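Telomerase reverse transcriptase (Takifugu rubripes, PDB 4LMO) extends chromosome ends as the catalytic subunit of telomerase, a reverse transcriptase copying its own RNA template, and is represented here by its RNA-binding domain. Local coordinates at residues S22-R27 with L53-L58; C86-L91 with Y123-E128; I173-C178 with Q199-F204; F221-S226 with N231-Y236. One frame throughout, in Å; residues are numbered along the deposited sequence.

Contact 1: residues S22-R27 with L53-L58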
loop_
_atom_site.group_PDB
_atom_site.type_symbol
_atom_site.label_atom_id
_atom_site.label_comp_id
_atom_site.label_asym_id
_atom_site.label_seq_id
_atom_site.Cartn_x
_atom_site.Cartn_y
_atom_site.Cartn_z
ATOM N N SER A 22 -5.355 -5.406 8.963
ATOM C CA SER A 22 -4.700 -6.457 8.179
ATOM C C SER A 22 -3.789 -5.912 7.069
ATOM O O SER A 22 -3.362 -6.660 6.185
ATOM C CB SER A 22 -5.735 -7.434 7.610
ATOM O OG SER A 22 -6.677 -6.765 6.794
ATOM N N PHE A 23 -3.487 -4.616 7.128
ATOM C CA PHE A 23 -2.557 -3.986 6.188
ATOM C C PHE A 23 -1.119 -4.417 6.473
ATOM O O PHE A 23 -0.713 -4.514 7.634
ATOM C CB PHE A 23 -2.687 -2.458 6.251
ATOM C CG PHE A 23 -1.687 -1.719 5.403
ATOM C CD1 PHE A 23 -1.711 -1.823 4.017
ATOM C CD2 PHE A 23 -0.733 -0.898 5.993
ATOM C CE1 PHE A 23 -0.793 -1.134 3.237
ATOM C CE2 PHE A 23 0.184 -0.202 5.219
ATOM C CZ PHE A 23 0.155 -0.322 3.839
ATOM N N LEU A 24 -0.364 -4.660 5.402
ATOM C CA LEU A 24 1.013 -5.163 5.473
ATOM C C LEU A 24 1.880 -4.585 6.604
ATOM O O LEU A 24 2.485 -5.337 7.370
ATOM C CB LEU A 24 1.716 -4.986 4.118
ATOM C CG LEU A 24 3.221 -5.272 4.001
ATOM C CD1 LEU A 24 3.588 -6.689 4.424
ATOM C CD2 LEU A 24 3.696 -4.992 2.582
ATOM N N LEU A 25 1.937 -3.260 6.699
ATOM C CA LEU A 25 2.822 -2.596 7.657
ATOM C C LEU A 25 2.323 -2.661 9.106
ATOM O O LEU A 25 3.047 -2.290 10.031
ATOM C CB LEU A 25 3.094 -1.147 7.234
ATOM C CG LEU A 25 3.806 -0.868 5.904
ATOM C CD1 LEU A 25 4.040 0.627 5.740
ATOM C CD2 LEU A 25 5.121 -1.630 5.796
ATOM N N ASN A 26 1.092 -3.132 9.295
ATOM C CA ASN A 26 0.535 -3.344 10.629
ATOM C C ASN A 26 0.682 -4.789 11.098
ATOM O O ASN A 26 0.328 -5.117 12.232
ATOM C CB ASN A 26 -0.937 -2.920 10.678
ATOM C CG ASN A 26 -1.113 -1.413 10.675
ATOM O OD1 ASN A 26 -0.203 -0.665 11.033
ATOM N ND2 ASN A 26 -2.292 -0.959 10.273
ATOM N N ARG A 27 1.201 -5.646 10.222
ATOM C CA ARG A 27 1.419 -7.049 10.556
ATOM C C ARG A 27 2.658 -7.228 11.420
ATOM O O ARG A 27 3.610 -6.448 11.335
ATOM C CB ARG A 27 1.516 -7.910 9.294
ATOM C CG ARG A 27 0.165 -8.315 8.727
ATOM C CD ARG A 27 0.277 -8.809 7.296
ATOM N NE ARG A 27 0.823 -10.163 7.198
ATOM C CZ ARG A 27 1.101 -10.776 6.049
ATOM N NH1 ARG A 27 0.888 -10.160 4.889
ATOM N NH2 ARG A 27 1.594 -12.009 6.059
ATOM N N LEU A 53 6.821 -13.243 3.158
ATOM C CA LEU A 53 6.868 -14.462 3.976
ATOM C C LEU A 53 7.971 -14.432 5.035
ATOM O O LEU A 53 8.036 -15.311 5.902
ATOM C CB LEU A 53 6.981 -15.714 3.097
ATOM C CG LEU A 53 5.783 -16.015 2.185
ATOM C CD1 LEU A 53 6.114 -17.119 1.190
ATOM C CD2 LEU A 53 4.541 -16.369 2.995
ATOM N N TYR A 54 8.824 -13.413 4.958
ATOM C CA TYR A 54 9.804 -13.134 6.000
ATOM C C TYR A 54 9.108 -12.977 7.354
ATOM O O TYR A 54 9.657 -13.365 8.387
ATOM C CB TYR A 54 10.608 -11.876 5.648
ATOM C CG TYR A 54 11.491 -11.371 6.764
ATOM C CD1 TYR A 54 12.733 -11.953 7.018
ATOM C CD2 TYR A 54 11.080 -10.313 7.573
ATOM C CE1 TYR A 54 13.539 -11.496 8.051
ATOM C CE2 TYR A 54 11.879 -9.848 8.604
ATOM C CZ TYR A 54 13.106 -10.441 8.838
ATOM O OH TYR A 54 13.895 -9.975 9.864
ATOM N N LEU A 55 7.896 -12.423 7.334
ATOM C CA LEU A 55 7.073 -12.263 8.532
ATOM C C LEU A 55 6.650 -13.602 9.139
ATOM O O LEU A 55 6.325 -13.681 10.327
ATOM C CB LEU A 55 5.834 -11.411 8.225
ATOM C CG LEU A 55 6.055 -9.930 7.888
ATOM C CD1 LEU A 55 4.776 -9.273 7.387
ATOM C CD2 LEU A 55 6.600 -9.180 9.090
ATOM N N ASN A 56 6.670 -14.650 8.320
ATOM C CA ASN A 56 6.247 -15.983 8.744
ATOM C C ASN A 56 7.410 -16.940 9.006
ATOM O O ASN A 56 7.198 -18.121 9.288
ATOM C CB ASN A 56 5.274 -16.570 7.723
ATOM C CG ASN A 56 3.993 -15.768 7.620
ATOM O OD1 ASN A 56 3.190 -15.736 8.553
ATOM N ND2 ASN A 56 3.798 -15.111 6.482
ATOM N N GLY A 57 8.630 -16.421 8.914
ATOM C CA GLY A 57 9.825 -17.182 9.256
ATOM C C GLY A 57 10.731 -17.562 8.100
ATOM O O GLY A 57 11.728 -18.245 8.305
ATOM N N LEU A 58 10.397 -17.126 6.887
ATOM C CA LEU A 58 11.210 -17.455 5.715
ATOM C C LEU A 58 12.573 -16.778 5.791
ATOM O O LEU A 58 12.667 -15.568 6.014
ATOM C CB LEU A 58 10.489 -17.089 4.415
ATOM C CG LEU A 58 11.112 -17.560 3.093
ATOM C CD1 LEU A 58 11.113 -19.079 2.966
ATOM C CD2 LEU A 58 10.378 -16.929 1.921
#

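Contact 2: residues C86-L91 with Y123-E128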
loop_
_atom_site.group_PDB
_atom_site.type_symbol
_atom_site.label_atom_id
_atom_site.label_comp_id
_atom_site.label_asym_id
_atom_site.label_seq_id
_atom_site.Cartn_x
_atom_site.Cartn_y
_atom_site.Cartn_z
ATOM N N CYS A 86 0.754 7.979 10.942
ATOM C CA CYS A 86 -0.157 8.399 9.875
ATOM C C CYS A 86 -1.626 8.276 10.294
ATOM O O CYS A 86 -2.041 7.232 10.802
ATOM C CB CYS A 86 0.104 7.589 8.604
ATOM S SG CYS A 86 -0.724 8.221 7.128
ATOM N N PRO A 87 -2.415 9.350 10.088
ATOM C CA PRO A 87 -3.815 9.364 10.500
ATOM C C PRO A 87 -4.743 8.900 9.374
ATOM O O PRO A 87 -5.516 9.697 8.833
ATOM C CB PRO A 87 -4.053 10.841 10.832
ATOM C CG PRO A 87 -3.084 11.592 9.965
ATOM C CD PRO A 87 -2.021 10.636 9.482
ATOM N N TYR A 88 -4.668 7.614 9.040
ATOM C CA TYR A 88 -5.372 7.057 7.881
ATOM C C TYR A 88 -6.868 7.367 7.827
ATOM O O TYR A 88 -7.404 7.640 6.751
ATOM C CB TYR A 88 -5.139 5.548 7.782
ATOM C CG TYR A 88 -3.729 5.185 7.389
ATOM C CD1 TYR A 88 -2.811 4.741 8.341
ATOM C CD2 TYR A 88 -3.305 5.293 6.063
ATOM C CE1 TYR A 88 -1.514 4.409 7.980
ATOM C CE2 TYR A 88 -2.012 4.964 5.695
ATOM C CZ TYR A 88 -1.122 4.522 6.652
ATOM O OH TYR A 88 0.161 4.197 6.281
ATOM N N SER A 89 -7.527 7.325 8.983
ATOM C CA SER A 89 -8.946 7.654 9.080
ATOM C C SER A 89 -9.214 9.104 8.695
ATOM O O SER A 89 -10.129 9.372 7.917
ATOM C CB SER A 89 -9.483 7.356 10.480
ATOM O OG SER A 89 -9.471 5.963 10.732
ATOM N N ARG A 90 -8.408 10.027 9.228
ATOM C CA ARG A 90 -8.492 11.444 8.861
ATOM C C ARG A 90 -8.317 11.655 7.357
ATOM O O ARG A 90 -9.089 12.387 6.736
ATOM C CB ARG A 90 -7.453 12.279 9.615
ATOM C CG ARG A 90 -7.825 12.659 11.038
ATOM C CD ARG A 90 -7.214 14.008 11.391
ATOM N NE ARG A 90 -6.905 14.135 12.815
ATOM C CZ ARG A 90 -5.685 14.015 13.338
ATOM N NH1 ARG A 90 -4.638 13.765 12.561
ATOM N NH2 ARG A 90 -5.511 14.151 14.647
ATOM N N LEU A 91 -7.306 11.006 6.778
ATOM C CA LEU A 91 -7.018 11.135 5.348
ATOM C C LEU A 91 -8.116 10.549 4.457
ATOM O O LEU A 91 -8.381 11.074 3.379
ATOM C CB LEU A 91 -5.648 10.539 5.005
ATOM C CG LEU A 91 -4.425 11.290 5.547
ATOM C CD1 LEU A 91 -3.161 10.466 5.354
ATOM C CD2 LEU A 91 -4.270 12.664 4.906
ATOM N N TYR A 123 -7.287 7.830 -5.634
ATOM C CA TYR A 123 -5.961 8.384 -5.897
ATOM C C TYR A 123 -5.548 9.433 -4.857
ATOM O O TYR A 123 -4.435 9.377 -4.337
ATOM C CB TYR A 123 -5.848 8.959 -7.314
ATOM C CG TYR A 123 -4.587 9.768 -7.507
ATOM C CD1 TYR A 123 -3.344 9.142 -7.616
ATOM C CD2 TYR A 123 -4.630 11.162 -7.548
ATOM C CE1 TYR A 123 -2.180 9.879 -7.775
ATOM C CE2 TYR A 123 -3.472 11.910 -7.703
ATOM C CZ TYR A 123 -2.251 11.264 -7.816
ATOM O OH TYR A 123 -1.101 12.002 -7.973
ATOM N N LEU A 124 -6.431 10.388 -4.570
ATOM C CA LEU A 124 -6.108 11.469 -3.636
ATOM C C LEU A 124 -5.731 10.930 -2.254
ATOM O O LEU A 124 -4.736 11.359 -1.667
ATOM C CB LEU A 124 -7.256 12.481 -3.538
ATOM C CG LEU A 124 -7.574 13.313 -4.786
ATOM C CD1 LEU A 124 -8.905 14.037 -4.619
ATOM C CD2 LEU A 124 -6.456 14.296 -5.114
ATOM N N PHE A 125 -6.522 9.982 -1.754
ATOM C CA PHE A 125 -6.215 9.287 -0.504
ATOM C C PHE A 125 -4.853 8.594 -0.552
ATOM O O PHE A 125 -4.020 8.790 0.332
ATOM C CB PHE A 125 -7.306 8.268 -0.157
ATOM C CG PHE A 125 -6.884 7.257 0.876
ATOM C CD1 PHE A 125 -6.674 7.638 2.201
ATOM C CD2 PHE A 125 -6.684 5.925 0.524
ATOM C CE1 PHE A 125 -6.277 6.709 3.150
ATOM C CE2 PHE A 125 -6.292 4.993 1.470
ATOM C CZ PHE A 125 -6.092 5.384 2.785
ATOM N N VAL A 126 -4.639 7.786 -1.586
ATOM C CA VAL A 126 -3.383 7.060 -1.764
ATOM C C VAL A 126 -2.203 8.020 -1.948
ATOM O O VAL A 126 -1.098 7.756 -1.464
ATOM C CB VAL A 126 -3.495 6.034 -2.919
ATOM C CG1 VAL A 126 -2.181 5.877 -3.675
ATOM C CG2 VAL A 126 -3.984 4.695 -2.385
ATOM N N ARG A 127 -2.458 9.141 -2.625
ATOM C CA ARG A 127 -1.449 10.176 -2.845
ATOM C C ARG A 127 -1.016 10.821 -1.533
ATOM O O ARG A 127 0.178 11.020 -1.303
ATOM C CB ARG A 127 -1.976 11.251 -3.798
ATOM C CG ARG A 127 -0.900 12.173 -4.349
ATOM C CD ARG A 127 -1.493 13.458 -4.899
ATOM N NE ARG A 127 -1.935 14.355 -3.832
ATOM C CZ ARG A 127 -2.680 15.442 -4.020
ATOM N NH1 ARG A 127 -3.086 15.783 -5.239
ATOM N NH2 ARG A 127 -3.025 16.191 -2.984
ATOM N N GLU A 128 -1.992 11.146 -0.684
ATOM C CA GLU A 128 -1.720 11.749 0.622
ATOM C C GLU A 128 -0.984 10.785 1.547
ATOM O O GLU A 128 -0.148 11.204 2.350
ATOM C CB GLU A 128 -3.011 12.242 1.289
ATOM C CG GLU A 128 -3.681 13.430 0.604
ATOM C CD GLU A 128 -2.737 14.594 0.357
ATOM O OE1 GLU A 128 -1.954 14.951 1.262
ATOM O OE2 GLU A 128 -2.778 15.161 -0.753
#

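Contact 3: residues I173-C178 with Q199-F204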
loop_
_atom_site.group_PDB
_atom_site.type_symbol
_atom_site.label_atom_id
_atom_site.label_comp_id
_atom_site.label_asym_id
_atom_site.label_seq_id
_atom_site.Cartn_x
_atom_site.Cartn_y
_atom_site.Cartn_z
ATOM N N ILE A 173 12.346 7.459 -15.043
ATOM C CA ILE A 173 12.822 7.652 -13.673
ATOM C C ILE A 173 14.342 7.776 -13.721
ATOM O O ILE A 173 15.016 6.988 -14.389
ATOM C CB ILE A 173 12.397 6.490 -12.737
ATOM C CG1 ILE A 173 10.874 6.486 -12.514
ATOM C CG2 ILE A 173 13.153 6.536 -11.412
ATOM C CD1 ILE A 173 10.338 7.582 -11.609
ATOM N N LYS A 174 14.872 8.790 -13.044
ATOM C CA LYS A 174 16.311 8.986 -12.961
ATOM C C LYS A 174 16.861 8.193 -11.781
ATOM O O LYS A 174 16.771 8.628 -10.629
ATOM C CB LYS A 174 16.654 10.472 -12.829
ATOM C CG LYS A 174 16.285 11.326 -14.034
ATOM C CD LYS A 174 16.409 12.807 -13.706
ATOM C CE LYS A 174 15.897 13.687 -14.836
ATOM N NZ LYS A 174 16.900 13.869 -15.922
ATOM N N VAL A 175 17.420 7.023 -12.083
ATOM C CA VAL A 175 17.942 6.097 -11.072
ATOM C C VAL A 175 18.993 6.754 -10.171
ATOM O O VAL A 175 18.967 6.585 -8.945
ATOM C CB VAL A 175 18.516 4.815 -11.728
ATOM C CG1 VAL A 175 19.135 3.885 -10.691
ATOM C CG2 VAL A 175 17.430 4.081 -12.505
ATOM N N ASN A 176 19.891 7.522 -10.782
ATOM C CA ASN A 176 21.023 8.110 -10.068
ATOM C C ASN A 176 20.677 9.272 -9.130
ATOM O O ASN A 176 21.521 9.698 -8.339
ATOM C CB ASN A 176 22.145 8.481 -11.043
ATOM C CG ASN A 176 22.839 7.258 -11.629
ATOM O OD1 ASN A 176 22.834 6.173 -11.037
ATOM N ND2 ASN A 176 23.449 7.430 -12.796
ATOM N N ASN A 177 19.443 9.773 -9.215
ATOM C CA ASN A 177 18.932 10.749 -8.253
ATOM C C ASN A 177 18.840 10.165 -6.844
ATOM O O ASN A 177 18.922 10.891 -5.853
ATOM C CB ASN A 177 17.553 11.266 -8.677
ATOM C CG ASN A 177 17.615 12.223 -9.858
ATOM O OD1 ASN A 177 18.691 12.569 -10.346
ATOM N ND2 ASN A 177 16.450 12.653 -10.323
ATOM N N CYS A 178 18.671 8.848 -6.769
ATOM C CA CYS A 178 18.532 8.147 -5.501
ATOM C C CYS A 178 19.898 7.784 -4.930
ATOM O O CYS A 178 20.514 6.795 -5.345
ATOM C CB CYS A 178 17.679 6.889 -5.683
ATOM S SG CYS A 178 16.150 7.147 -6.607
ATOM N N GLN A 199 17.983 -2.420 -10.551
ATOM C CA GLN A 199 17.373 -3.622 -9.979
ATOM C C GLN A 199 16.772 -3.359 -8.591
ATOM O O GLN A 199 15.626 -3.736 -8.326
ATOM C CB GLN A 199 18.414 -4.747 -9.919
ATOM C CG GLN A 199 17.916 -6.078 -9.373
ATOM C CD GLN A 199 19.013 -7.129 -9.330
ATOM O OE1 GLN A 199 19.583 -7.491 -10.363
ATOM N NE2 GLN A 199 19.313 -7.627 -8.134
ATOM N N ILE A 200 17.546 -2.709 -7.720
ATOM C CA ILE A 200 17.091 -2.396 -6.362
ATOM C C ILE A 200 15.911 -1.422 -6.394
ATOM O O ILE A 200 14.894 -1.655 -5.736
ATOM C CB ILE A 200 18.226 -1.830 -5.474
ATOM C CG1 ILE A 200 19.377 -2.831 -5.352
ATOM C CG2 ILE A 200 17.707 -1.495 -4.083
ATOM C CD1 ILE A 200 20.680 -2.217 -4.886
ATOM N N LEU A 201 16.047 -0.346 -7.168
ATOM C CA LEU A 201 14.991 0.656 -7.290
ATOM C C LEU A 201 13.716 0.070 -7.895
ATOM O O LEU A 201 12.608 0.462 -7.520
ATOM C CB LEU A 201 15.465 1.861 -8.110
ATOM C CG LEU A 201 14.496 3.046 -8.243
ATOM C CD1 LEU A 201 14.300 3.772 -6.918
ATOM C CD2 LEU A 201 14.978 4.011 -9.310
ATOM N N GLY A 202 13.882 -0.862 -8.833
ATOM C CA GLY A 202 12.759 -1.606 -9.388
ATOM C C GLY A 202 11.977 -2.296 -8.288
ATOM O O GLY A 202 10.765 -2.105 -8.172
ATOM N N GLN A 203 12.675 -3.081 -7.468
ATOM C CA GLN A 203 12.063 -3.778 -6.335
ATOM C C GLN A 203 11.259 -2.840 -5.436
ATOM O O GLN A 203 10.147 -3.170 -5.027
ATOM C CB GLN A 203 13.126 -4.469 -5.487
ATOM C CG GLN A 203 13.642 -5.789 -6.031
ATOM C CD GLN A 203 14.786 -6.329 -5.192
ATOM O OE1 GLN A 203 15.845 -5.706 -5.091
ATOM N NE2 GLN A 203 14.575 -7.486 -4.580
ATOM N N PHE A 204 11.833 -1.678 -5.132
ATOM C CA PHE A 204 11.204 -0.721 -4.227
ATOM C C PHE A 204 9.978 -0.063 -4.861
ATOM O O PHE A 204 8.900 -0.058 -4.268
ATOM C CB PHE A 204 12.215 0.330 -3.751
ATOM C CG PHE A 204 11.591 1.489 -3.017
ATOM C CD1 PHE A 204 11.115 1.338 -1.717
ATOM C CD2 PHE A 204 11.487 2.734 -3.626
ATOM C CE1 PHE A 204 10.542 2.406 -1.041
ATOM C CE2 PHE A 204 10.916 3.805 -2.957
ATOM C CZ PHE A 204 10.443 3.642 -1.662
#

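Contact 4: residues F221-S226 with N231-Y236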
loop_
_atom_site.group_PDB
_atom_site.type_symbol
_atom_site.label_atom_id
_atom_site.label_comp_id
_atom_site.label_asym_id
_atom_site.label_seq_id
_atom_site.Cartn_x
_atom_site.Cartn_y
_atom_site.Cartn_z
ATOM N N PHE A 221 -11.017 -0.202 1.110
ATOM C CA PHE A 221 -12.125 -0.198 0.166
ATOM C C PHE A 221 -12.564 -1.607 -0.203
ATOM O O PHE A 221 -11.843 -2.578 0.040
ATOM C CB PHE A 221 -11.737 0.563 -1.109
ATOM C CG PHE A 221 -11.382 2.005 -0.878
ATOM C CD1 PHE A 221 -12.363 2.990 -0.909
ATOM C CD2 PHE A 221 -10.064 2.382 -0.639
ATOM C CE1 PHE A 221 -12.038 4.323 -0.695
ATOM C CE2 PHE A 221 -9.731 3.710 -0.425
ATOM C CZ PHE A 221 -10.719 4.684 -0.456
ATOM N N TYR A 222 -13.758 -1.712 -0.779
ATOM C CA TYR A 222 -14.165 -2.924 -1.468
ATOM C C TYR A 222 -14.725 -2.555 -2.832
ATOM O O TYR A 222 -15.702 -1.811 -2.936
ATOM C CB TYR A 222 -15.188 -3.731 -0.662
ATOM C CG TYR A 222 -15.518 -5.068 -1.296
ATOM C CD1 TYR A 222 -14.804 -6.217 -0.960
ATOM C CD2 TYR A 222 -16.527 -5.179 -2.255
ATOM C CE1 TYR A 222 -15.095 -7.438 -1.546
ATOM C CE2 TYR A 222 -16.823 -6.397 -2.846
ATOM C CZ TYR A 222 -16.107 -7.522 -2.488
ATOM O OH TYR A 222 -16.407 -8.733 -3.075
ATOM N N ALA A 223 -14.092 -3.073 -3.876
ATOM C CA ALA A 223 -14.541 -2.835 -5.238
ATOM C C ALA A 223 -15.483 -3.939 -5.701
ATOM O O ALA A 223 -15.250 -5.118 -5.431
ATOM C CB ALA A 223 -13.353 -2.710 -6.179
ATOM N N THR A 224 -16.546 -3.537 -6.390
ATOM C CA THR A 224 -17.520 -4.464 -6.964
ATOM C C THR A 224 -17.847 -4.064 -8.408
ATOM O O THR A 224 -17.694 -2.900 -8.786
ATOM C CB THR A 224 -18.799 -4.564 -6.097
ATOM O OG1 THR A 224 -19.635 -5.618 -6.586
ATOM C CG2 THR A 224 -19.582 -3.250 -6.092
ATOM N N GLU A 225 -18.296 -5.032 -9.206
ATOM C CA GLU A 225 -18.479 -4.839 -10.650
ATOM C C GLU A 225 -19.916 -4.530 -11.070
ATOM O O GLU A 225 -20.232 -4.539 -12.262
ATOM C CB GLU A 225 -17.967 -6.063 -11.422
ATOM C CG GLU A 225 -18.661 -7.370 -11.061
ATOM C CD GLU A 225 -18.094 -8.575 -11.790
ATOM O OE1 GLU A 225 -17.103 -8.431 -12.541
ATOM O OE2 GLU A 225 -18.644 -9.681 -11.605
ATOM N N SER A 226 -20.777 -4.254 -10.098
ATOM C CA SER A 226 -22.186 -3.981 -10.374
ATOM C C SER A 226 -22.392 -2.496 -10.769
ATOM O O SER A 226 -21.526 -1.934 -11.443
ATOM C CB SER A 226 -23.038 -4.431 -9.189
ATOM O OG SER A 226 -22.764 -5.775 -8.834
ATOM N N ASN A 231 -20.603 -1.874 -18.073
ATOM C CA ASN A 231 -19.809 -2.303 -16.920
ATOM C C ASN A 231 -19.034 -1.152 -16.292
ATOM O O ASN A 231 -18.461 -0.319 -16.998
ATOM C CB ASN A 231 -18.836 -3.418 -17.316
ATOM C CG ASN A 231 -19.512 -4.771 -17.441
ATOM O OD1 ASN A 231 -20.026 -5.317 -16.462
ATOM N ND2 ASN A 231 -19.503 -5.325 -18.647
ATOM N N ALA A 232 -19.021 -1.118 -14.962
ATOM C CA ALA A 232 -18.286 -0.106 -14.208
ATOM C C ALA A 232 -17.825 -0.654 -12.861
ATOM O O ALA A 232 -18.577 -1.353 -12.177
ATOM C CB ALA A 232 -19.141 1.139 -14.012
ATOM N N ILE A 233 -16.586 -0.336 -12.492
ATOM C CA ILE A 233 -16.034 -0.711 -11.190
ATOM C C ILE A 233 -16.289 0.400 -10.173
ATOM O O ILE A 233 -15.894 1.548 -10.386
ATOM C CB ILE A 233 -14.518 -1.024 -11.275
ATOM C CG1 ILE A 233 -14.243 -2.146 -12.287
ATOM C CG2 ILE A 233 -13.944 -1.373 -9.904
ATOM C CD1 ILE A 233 -14.988 -3.445 -12.026
ATOM N N ARG A 234 -16.959 0.047 -9.078
ATOM C CA ARG A 234 -17.231 0.979 -7.986
ATOM C C ARG A 234 -16.418 0.630 -6.739
ATOM O O ARG A 234 -16.414 -0.520 -6.300
ATOM C CB ARG A 234 -18.725 0.988 -7.641
ATOM C CG ARG A 234 -19.612 1.687 -8.661
ATOM C CD ARG A 234 -21.069 1.650 -8.229
ATOM N NE ARG A 234 -21.936 2.425 -9.117
ATOM C CZ ARG A 234 -23.242 2.609 -8.927
ATOM N NH1 ARG A 234 -23.854 2.082 -7.875
ATOM N NH2 ARG A 234 -23.940 3.330 -9.794
ATOM N N PHE A 235 -15.737 1.626 -6.178
ATOM C CA PHE A 235 -15.009 1.470 -4.919
ATOM C C PHE A 235 -15.836 1.994 -3.751
ATOM O O PHE A 235 -16.132 3.186 -3.689
ATOM C CB PHE A 235 -13.691 2.248 -4.948
ATOM C CG PHE A 235 -12.682 1.717 -5.917
ATOM C CD1 PHE A 235 -12.532 2.300 -7.169
ATOM C CD2 PHE A 235 -11.858 0.650 -5.571
ATOM C CE1 PHE A 235 -11.589 1.823 -8.066
ATOM C CE2 PHE A 235 -10.915 0.166 -6.463
ATOM C CZ PHE A 235 -10.780 0.753 -7.712
ATOM N N TYR A 236 -16.198 1.113 -2.825
ATOM C CA TYR A 236 -16.855 1.538 -1.594
ATOM C C TYR A 236 -15.867 1.520 -0.436
ATOM O O TYR A 236 -15.125 0.552 -0.271
ATOM C CB TYR A 236 -18.039 0.624 -1.259
ATOM C CG TYR A 236 -19.247 0.791 -2.152
ATOM C CD1 TYR A 236 -20.283 1.658 -1.807
ATOM C CD2 TYR A 236 -19.362 0.066 -3.339
ATOM C CE1 TYR A 236 -21.394 1.807 -2.625
ATOM C CE2 TYR A 236 -20.467 0.209 -4.163
ATOM C CZ TYR A 236 -21.478 1.077 -3.802
ATOM O OH TYR A 236 -22.573 1.211 -4.625
#

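Contact 1: residues S22-R27 with L53-L58
Leu55 meets two side chains of the 22-27 turn, Leu24 and Arg27, through a single methyl, CD1. The Arg27 chain leaves the backbone with CG anti to the carbonyl carbon and then bends at chi3 (76°), which turns one face of the guanidinium to the leucine methyl. Leu55 CD1 lies against that face, offset toward its rim, with NE of Arg27 4.1 Å from this methyl and CB of Arg27 4.0 Å away. Leu24 CD1 comes to the same methyl of Leu55 at 4.1 Å. Farther out, the edge of the guanidinium faces the Asn56 amide, whose plane is turned 42° from it; NH2 of Arg27 and ND2 of Asn56, both donors, approach to 3.8 Å without bonding. The contact is thus van der Waals packing between a short 3-10 turn with the residue after it and a second 3-10 turn, 53-56. Behind it, Leu24 rests on Trp207 of helix 191-220, Leu55 packs on Ile46 of helix 40-48, and the backbone of Leu55 is hydrogen-bonded to Lys30 of strand 29-30.

Contact 2: residues C86-L91 with Y123-E128
Phe125 and Leu91 form the middle of this buried helix-helix contact, where their CA atoms stand 6.2 Å apart. The phenylalanine has CG anti to its own backbone N (chi1 164°), which swings the ring toward helix 88-93. The ring edge meets the carbonyl carbon of Leu91, 4.0 Å from CD1 of Phe125; CE1 of Phe125 also comes within 3.9 Å of the carbonyl O of Tyr88. At the far end of the same ring, CZ of Phe125 reaches the edge of the Tyr88 ring, 4.3 Å from CD2 of Tyr88. One turn along helix 119-133, CD2 of Leu91 packs on CB of Glu128 at 3.9 Å, the two side chains crossing at about a right angle. Glu128 thus lends its aliphatic base to the packing, while its chain bends at chi2 (-52°) and carries the carboxylate away from Leu91.

A second shell fixes the Tyr88 ring. Cys86 SG sits 3.7 Å above the centre of one face of that ring, and the tyrosine hydroxyl is hydrogen-bonded to His83 ND1. Pro87, at the N-cap position, starts the helix that carries Tyr88 and Leu91. Helix 191-220 packs against the aromatic pair, with Leu216 touching both Tyr88 and Phe125, while helix 142-158 packs on Tyr123, Val126 and Arg127 of helix 119-133.

Contact 3: residues I173-C178 with Q199-F204
Leu201 of helix 191-220 carries the whole contact with the 173-178 turn. Before it in sequence, Ile200 is directed elsewhere, onto Phe48 of helix 40-48 and Leu181. At Leu201 the side chain extends with CG anti to the backbone N (chi1 -176°), and its two methyls part between different neighbours. CD2 of Leu201 meets CG2 of Ile173 at 3.8 Å, the side chains crossing at a slant, and also CG2 of Val175 at 4.0 Å, where leucine and valine run past each other in opposite directions. CD1 of Leu201 instead reaches SG of Cys178, 3.9 Å away. Farther along, Gln203 binds the carbonyl of Phe48 through NE2, and Phe204 makes an edge-to-face pair with Trp180.

The 173-178 turn, 3-10 at residues 175-177, belongs to a region that by similarity interacts with the RNA template. Between 173-178 and 199-204 the contact is purely apolar, close-packed methyls and a thiol, which fixes no direction; a directional tie to the same helix comes just outside it, from Asn176 OD1 to Arg197 NH2.

Contact 4: residues F221-S226 with N231-Y236
Thr224 and Tyr236 meet because of their first torsions. Thr224 has OG1 anti to the backbone N (chi1 -172°), leaving CG2 between the backbone N and the carbonyl carbon, while Tyr236 has CG beside its backbone N (chi1 -72°). CG2 of Thr224 is thereby brought to the edge of the tyrosine ring, 4.1 Å from CE2 of Tyr236. On the other face of the sheet, CB of Ala223 lies 3.7 Å from CD2 of Phe235, and CG2 of Ile233 approaches the same alanine carbon.

These residues belong to a two-stranded antiparallel beta hairpin, strands 221-224 and 234-237, whose backbones are joined by four hydrogen bonds. Tyr222 pairs with Tyr236 and Thr224 with Arg234 as hydrogen-bonded pairs, flanking the non-hydrogen-bonded pair of Ala223 with Phe235. Tyr222 N donates to Tyr236 O at 2.7 Å, and Tyr236 N returns a bond to Tyr222 O at 3.0 Å. Two CA-H...O contacts supplement the bonds, from Phe221 CA to Tyr236 O (3.1 Å) and from Ala223 CA to Arg234 O.

Toward the connecting loop, CD1 of Ile233 packs on CB of Glu225. Tyr236 OH is hydrogen-bonded to Leu113 O, and the ring of Tyr222 stacks on Trp241 of helix 238-251. Phe221 and Phe235 both press on Val122 of helix 119-133.

How the contacts relate
Following the chain from the N terminus, contact 1 closes first, bringing 53-58 back to 22-27 around the short hairpin 29-36 and helix 40-48. Contact 2 then spans residues 86-128 and joins helix 88-93 to helix 119-133. Contact 3 closes the loop between the 173-178 turn and helix 191-220, and contact 4 closes the hairpin that follows that helix, across its connecting loop. All four are in series, none nested or crossed. Helix 191-220 ties them together: it packs against contacts 1 and 2, contributes a segment to contact 3 and leads directly into contact 4. Contacts 2 and 4 touch directly, Phe125 CD2 lying 3.9 Å from Phe221 CE2, whereas the centres of contacts 3 and 4 are about 33 Å apart.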